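PDB 2WVO: heterokaryon incompatibility protein S from Podospora anserina, which triggers cell death when it meets the [het-s] prion form of an incompatible strain, so that only compatible cells survive vegetative fusion. Local coordinates for residues S2-G10 with E85-Q95. Sequence-based numbering, arbitrary orientation.
Sequences SEPFEIVAG and EEILLLFESAQ
Pro4 and Val8, one turn apart on helix 3-9, face Leu88 and Glu85 of helix 75-104. The two segments run roughly antiparallel, their axes at 152° and 8.1 Å apart at closest approach, and Pro4 CA comes within 5.3 Å of Leu88 CA. Pro4 is a knob in the hole formed by Leu88, Phe91, Glu92 and Gln95; its CB lies 3.2 Å from Leu88 O and its CG 4.1 Å from Phe91 CB. One turn on, Val8 CG2 presses against Leu88 CB at 3.5 Å and meets Leu89 CD1, while Ile7 CG2 touches Leu88 CD2. Glu92 leaves its helix with CG anti to the backbone N (chi1 174°), then bends at chi2, bringing its carboxylate against the N-terminal turn of helix 3-9. There OE1 accepts a weak hydrogen bond from Phe5 N (3.3 Å, 156°), and CG lies at the edge of the Phe5 ring. That ring stacks on Phe5 of the second subunit. A water joins Val8 O to Glu85 OE1; Glu85 also pairs with Lys81 and with Lys96 of the second subunit. An apolar seam thus pins the globular domain's N-terminal helix beside the dimer interface, and the dipole of helix 3-9 would probably favour Glu92's buried negative charge.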
ATOM      1  N   SER A   2       1.847  -6.682  13.672  1.00 65.06           N
ATOM      2  CA  SER A   2       3.293  -6.262  13.614  1.00 64.88           C
ATOM      3  C   SER A   2       4.292  -7.388  13.263  1.00 64.14           C
ATOM      4  O   SER A   2       5.488  -7.114  13.055  1.00 64.31           O
ATOM      5  CB  SER A   2       3.706  -5.573  14.914  1.00 65.31           C
ATOM      6  OG  SER A   2       3.569  -6.453  16.025  1.00 66.94           O
ATOM      7  N   GLU A   3       3.809  -8.636  13.193  1.00 62.82           N
ATOM      8  CA  GLU A   3       4.662  -9.788  12.823  1.00 61.94           C
ATOM      9  C   GLU A   3       5.268  -9.747  11.408  1.00 59.71           C
ATOM     10  O   GLU A   3       6.455 -10.041  11.267  1.00 59.23           O
ATOM     11  CB  GLU A   3       3.955 -11.133  13.042  1.00 62.49           C
ATOM     12  CG  GLU A   3       4.494 -11.936  14.205  1.00 66.67           C
ATOM     13  CD  GLU A   3       5.663 -12.845  13.834  1.00 71.93           C
ATOM     14  OE1 GLU A   3       6.770 -12.322  13.546  1.00 73.96           O
ATOM     15  OE2 GLU A   3       5.478 -14.091  13.864  1.00 74.25           O
ATOM     16  N   PRO A   4       4.457  -9.417  10.366  1.00 57.83           N
ATOM     17  CA  PRO A   4       5.030  -9.300   9.012  1.00 56.64           C
ATOM     18  C   PRO A   4       6.249  -8.379   8.957  1.00 55.29           C
ATOM     19  O   PRO A   4       7.234  -8.731   8.316  1.00 54.58           O
ATOM     20  CB  PRO A   4       3.867  -8.731   8.182  1.00 56.29           C
ATOM     21  CG  PRO A   4       2.645  -9.190   8.895  1.00 56.83           C
ATOM     22  CD  PRO A   4       2.998  -9.174  10.354  1.00 57.54           C
ATOM     23  N   PHE A   5       6.167  -7.232   9.642  1.00 54.46           N
ATOM     24  CA  PHE A   5       7.270  -6.276   9.802  1.00 53.88           C
ATOM     25  C   PHE A   5       8.547  -6.917  10.379  1.00 53.97           C
ATOM     26  O   PHE A   5       9.643  -6.684   9.868  1.00 53.30           O
ATOM     27  CB  PHE A   5       6.814  -5.094  10.683  1.00 53.53           C
ATOM     28  CG  PHE A   5       7.771  -3.922  10.696  1.00 52.45           C
ATOM     29  CD1 PHE A   5       7.614  -2.868   9.796  1.00 51.52           C
ATOM     30  CD2 PHE A   5       8.837  -3.875  11.606  1.00 51.14           C
ATOM     31  CE1 PHE A   5       8.493  -1.780   9.803  1.00 51.40           C
ATOM     32  CE2 PHE A   5       9.725  -2.795  11.611  1.00 50.96           C
ATOM     33  CZ  PHE A   5       9.550  -1.747  10.715  1.00 51.17           C
ATOM     34  N   GLU A   6       8.395  -7.713  11.437  1.00 54.56           N
ATOM     35  CA  GLU A   6       9.517  -8.425  12.070  1.00 55.96           C
ATOM     36  C   GLU A   6      10.220  -9.366  11.094  1.00 54.69           C
ATOM     37  O   GLU A   6      11.445  -9.396  11.020  1.00 54.44           O
ATOM     38  CB  GLU A   6       9.038  -9.270  13.256  1.00 56.00           C
ATOM     39  CG  GLU A   6       8.661  -8.538  14.517  1.00 58.32           C
ATOM     40  CD  GLU A   6       8.222  -9.531  15.593  1.00 59.55           C
ATOM     41  OE1 GLU A   6       9.094 -10.316  16.071  1.00 62.56           O
ATOM     42  OE2 GLU A   6       7.003  -9.550  15.927  1.00 63.43           O
ATOM     43  N   ILE A   7       9.422 -10.148  10.373  1.00 54.33           N
ATOM     44  CA  ILE A   7       9.912 -11.060   9.326  1.00 53.99           C
ATOM     45  C   ILE A   7      10.741 -10.337   8.258  1.00 53.65           C
ATOM     46  O   ILE A   7      11.862 -10.765   7.953  1.00 53.62           O
ATOM     47  CB  ILE A   7       8.742 -11.848   8.681  1.00 54.03           C
ATOM     48  CG1 ILE A   7       8.121 -12.781   9.728  1.00 54.62           C
ATOM     49  CG2 ILE A   7       9.203 -12.618   7.420  1.00 53.12           C
ATOM     50  CD1 ILE A   7       6.610 -12.829   9.663  1.00 55.94           C
ATOM     51  N   VAL A   8      10.205  -9.235   7.724  1.00 53.13           N
ATOM     52  CA  VAL A   8      10.935  -8.416   6.740  1.00 53.19           C
ATOM     53  C   VAL A   8      12.235  -7.812   7.313  1.00 53.19           C
ATOM     54  O   VAL A   8      13.221  -7.638   6.583  1.00 53.12           O
ATOM     55  CB  VAL A   8      10.048  -7.290   6.146  1.00 53.25           C
ATOM     56  CG1 VAL A   8      10.843  -6.420   5.153  1.00 53.21           C
ATOM     57  CG2 VAL A   8       8.811  -7.875   5.471  1.00 52.97           C
ATOM     58  N   ALA A   9      12.222  -7.497   8.613  1.00 52.94           N
ATOM     59  CA  ALA A   9      13.397  -6.986   9.322  1.00 52.75           C
ATOM     60  C   ALA A   9      14.509  -8.035   9.505  1.00 52.73           C
ATOM     61  O   ALA A   9      15.640  -7.678   9.841  1.00 53.12           O
ATOM     62  CB  ALA A   9      12.989  -6.399  10.685  1.00 52.76           C
ATOM     63  N   GLY A  10      14.195  -9.314   9.277  1.00 52.16           N
ATOM     64  CA  GLY A  10      15.157 -10.411   9.482  1.00 51.48           C
ATOM     65  C   GLY A  10      16.139 -10.648   8.342  1.00 51.09           C
ATOM     66  O   GLY A  10      16.427  -9.738   7.558  1.00 51.18           O
ATOM     67  N   GLU A  85       8.750  -9.348  -0.089  1.00 40.77           N
ATOM     68  CA  GLU A  85       8.833  -8.360   0.989  1.00 40.18           C
ATOM     69  C   GLU A  85       7.675  -7.345   0.923  1.00 40.38           C
ATOM     70  O   GLU A  85       7.103  -6.989   1.955  1.00 40.27           O
ATOM     71  CB  GLU A  85      10.183  -7.632   0.946  1.00 39.71           C
ATOM     72  CG  GLU A  85      11.315  -8.459   1.494  1.00 40.46           C
ATOM     73  CD  GLU A  85      12.685  -7.867   1.230  1.00 43.12           C
ATOM     74  OE1 GLU A  85      13.651  -8.314   1.883  1.00 44.64           O
ATOM     75  OE2 GLU A  85      12.812  -6.962   0.377  1.00 44.99           O
ATOM     76  N   GLU A  86       7.337  -6.892  -0.289  1.00 40.81           N
ATOM     77  CA  GLU A  86       6.212  -5.970  -0.492  1.00 41.30           C
ATOM     78  C   GLU A  86       4.864  -6.600  -0.090  1.00 40.96           C
ATOM     79  O   GLU A  86       4.027  -5.934   0.506  1.00 41.10           O
ATOM     80  CB  GLU A  86       6.209  -5.306  -1.916  1.00 41.34           C
ATOM     81  CG  GLU A  86       5.813  -3.760  -1.837  1.00 41.45           C
ATOM     82  CD  GLU A  86       6.080  -2.927  -3.089  1.00 42.58           C
ATOM     83  OE1 GLU A  86       5.303  -1.973  -3.387  1.00 50.13           O
ATOM     84  OE2 GLU A  86       7.067  -3.170  -3.787  1.00 43.43           O
ATOM     85  N   ILE A  87       4.678  -7.885  -0.378  1.00 41.05           N
ATOM     86  CA  ILE A  87       3.480  -8.610   0.047  1.00 41.11           C
ATOM     87  C   ILE A  87       3.332  -8.647   1.579  1.00 41.48           C
ATOM     88  O   ILE A  87       2.229  -8.466   2.115  1.00 41.59           O
ATOM     89  CB  ILE A  87       3.431 -10.048  -0.537  1.00 41.24           C
ATOM     90  CG1 ILE A  87       3.215 -10.003  -2.051  1.00 40.34           C
ATOM     91  CG2 ILE A  87       2.341 -10.896   0.141  1.00 40.64           C
ATOM     92  CD1 ILE A  87       3.396 -11.352  -2.750  1.00 40.76           C
ATOM     93  N   LEU A  88       4.446  -8.867   2.269  1.00 41.04           N
ATOM     94  CA  LEU A  88       4.473  -8.868   3.726  1.00 41.37           C
ATOM     95  C   LEU A  88       4.133  -7.483   4.317  1.00 41.27           C
ATOM     96  O   LEU A  88       3.410  -7.384   5.317  1.00 41.55           O
ATOM     97  CB  LEU A  88       5.853  -9.330   4.192  1.00 40.89           C
ATOM     98  CG  LEU A  88       6.195 -10.688   4.836  1.00 41.74           C
ATOM     99  CD1 LEU A  88       5.066 -11.696   5.037  1.00 39.19           C
ATOM    100  CD2 LEU A  88       7.406 -11.319   4.174  1.00 37.46           C
ATOM    101  N   LEU A  89       4.666  -6.433   3.694  1.00 41.20           N
ATOM    102  CA  LEU A  89       4.380  -5.041   4.052  1.00 41.78           C
ATOM    103  C   LEU A  89       2.914  -4.676   3.873  1.00 41.56           C
ATOM    104  O   LEU A  89       2.359  -3.864   4.615  1.00 41.68           O
ATOM    105  CB  LEU A  89       5.268  -4.102   3.232  1.00 41.98           C
ATOM    106  CG  LEU A  89       6.544  -3.523   3.882  1.00 43.37           C
ATOM    107  CD1 LEU A  89       7.086  -4.305   5.073  1.00 43.80           C
ATOM    108  CD2 LEU A  89       7.630  -3.304   2.846  1.00 44.12           C
ATOM    109  N   LEU A  90       2.302  -5.308   2.888  1.00 41.73           N
ATOM    110  CA  LEU A  90       0.877  -5.215   2.606  1.00 42.22           C
ATOM    111  C   LEU A  90       0.021  -5.802   3.738  1.00 41.61           C
ATOM    112  O   LEU A  90      -0.992  -5.224   4.130  1.00 41.51           O
ATOM    113  CB  LEU A  90       0.637  -5.962   1.292  1.00 42.59           C
ATOM    114  CG  LEU A  90      -0.618  -5.953   0.456  1.00 44.28           C
ATOM    115  CD1 LEU A  90      -0.954  -4.517  -0.002  1.00 47.25           C
ATOM    116  CD2 LEU A  90      -0.403  -6.875  -0.753  1.00 42.61           C
ATOM    117  N   PHE A  91       0.425  -6.955   4.257  1.00 41.28           N
ATOM    118  CA  PHE A  91      -0.243  -7.545   5.417  1.00 41.75           C
ATOM    119  C   PHE A  91      -0.014  -6.723   6.688  1.00 41.63           C
ATOM    120  O   PHE A  91      -0.907  -6.585   7.505  1.00 42.27           O
ATOM    121  CB  PHE A  91       0.212  -9.000   5.628  1.00 41.68           C
ATOM    122  CG  PHE A  91      -0.529  -9.999   4.774  1.00 42.36           C
ATOM    123  CD1 PHE A  91       0.057 -10.531   3.632  1.00 41.29           C
ATOM    124  CD2 PHE A  91      -1.824 -10.402   5.111  1.00 42.26           C
ATOM    125  CE1 PHE A  91      -0.628 -11.464   2.843  1.00 41.95           C
ATOM    126  CE2 PHE A  91      -2.508 -11.327   4.326  1.00 40.80           C
ATOM    127  CZ  PHE A  91      -1.907 -11.856   3.187  1.00 41.19           C
ATOM    128  N   GLU A  92       1.192  -6.190   6.846  1.00 41.65           N
ATOM    129  CA  GLU A  92       1.530  -5.350   7.976  1.00 42.25           C
ATOM    130  C   GLU A  92       0.597  -4.129   8.046  1.00 42.10           C
ATOM    131  O   GLU A  92       0.025  -3.807   9.099  1.00 42.14           O
ATOM    132  CB  GLU A  92       3.003  -4.916   7.875  1.00 42.06           C
ATOM    133  CG  GLU A  92       3.461  -3.899   8.954  1.00 44.88           C
ATOM    134  CD  GLU A  92       3.389  -4.442  10.391  1.00 47.86           C
ATOM    135  OE1 GLU A  92       3.365  -5.685  10.581  1.00 47.67           O
ATOM    136  OE2 GLU A  92       3.388  -3.615  11.338  1.00 49.76           O
ATOM    137  N   SER A  93       0.461  -3.464   6.907  1.00 41.99           N
ATOM    138  CA  SER A  93      -0.355  -2.263   6.764  1.00 42.20           C
ATOM    139  C   SER A  93      -1.861  -2.546   6.916  1.00 41.68           C
ATOM    140  O   SER A  93      -2.589  -1.757   7.511  1.00 42.54           O
ATOM    141  CB  SER A  93       0.002  -1.583   5.434  1.00 42.00           C
ATOM    142  OG  SER A  93      -1.125  -0.957   4.872  1.00 45.62           O
ATOM    143  N   ALA A  94      -2.322  -3.690   6.420  1.00 41.67           N
ATOM    144  CA  ALA A  94      -3.699  -4.120   6.647  1.00 41.43           C
ATOM    145  C   ALA A  94      -3.977  -4.381   8.131  1.00 41.64           C
ATOM    146  O   ALA A  94      -5.048  -4.053   8.622  1.00 41.27           O
ATOM    147  CB  ALA A  94      -4.031  -5.367   5.801  1.00 41.49           C
ATOM    148  N   GLN A  95      -3.018  -4.979   8.838  1.00 41.54           N
ATOM    149  CA  GLN A  95      -3.141  -5.173  10.290  1.00 42.40           C
ATOM    150  C   GLN A  95      -3.218  -3.849  11.063  1.00 41.42           C
ATOM    151  O   GLN A  95      -3.965  -3.731  12.010  1.00 41.12           O
ATOM    152  CB  GLN A  95      -2.007  -6.052  10.828  1.00 42.19           C
ATOM    153  CG  GLN A  95      -2.209  -7.519  10.501  1.00 44.71           C
ATOM    154  CD  GLN A  95      -0.994  -8.407  10.788  1.00 44.43           C
ATOM    155  OE1 GLN A  95      -0.538  -9.131   9.911  1.00 48.30           O
ATOM    156  NE2 GLN A  95      -0.498  -8.378  12.013  1.00 46.52           N
TER
HETATM  157  O   HOH W   1      13.885  -9.550   4.523  1.00 41.81           O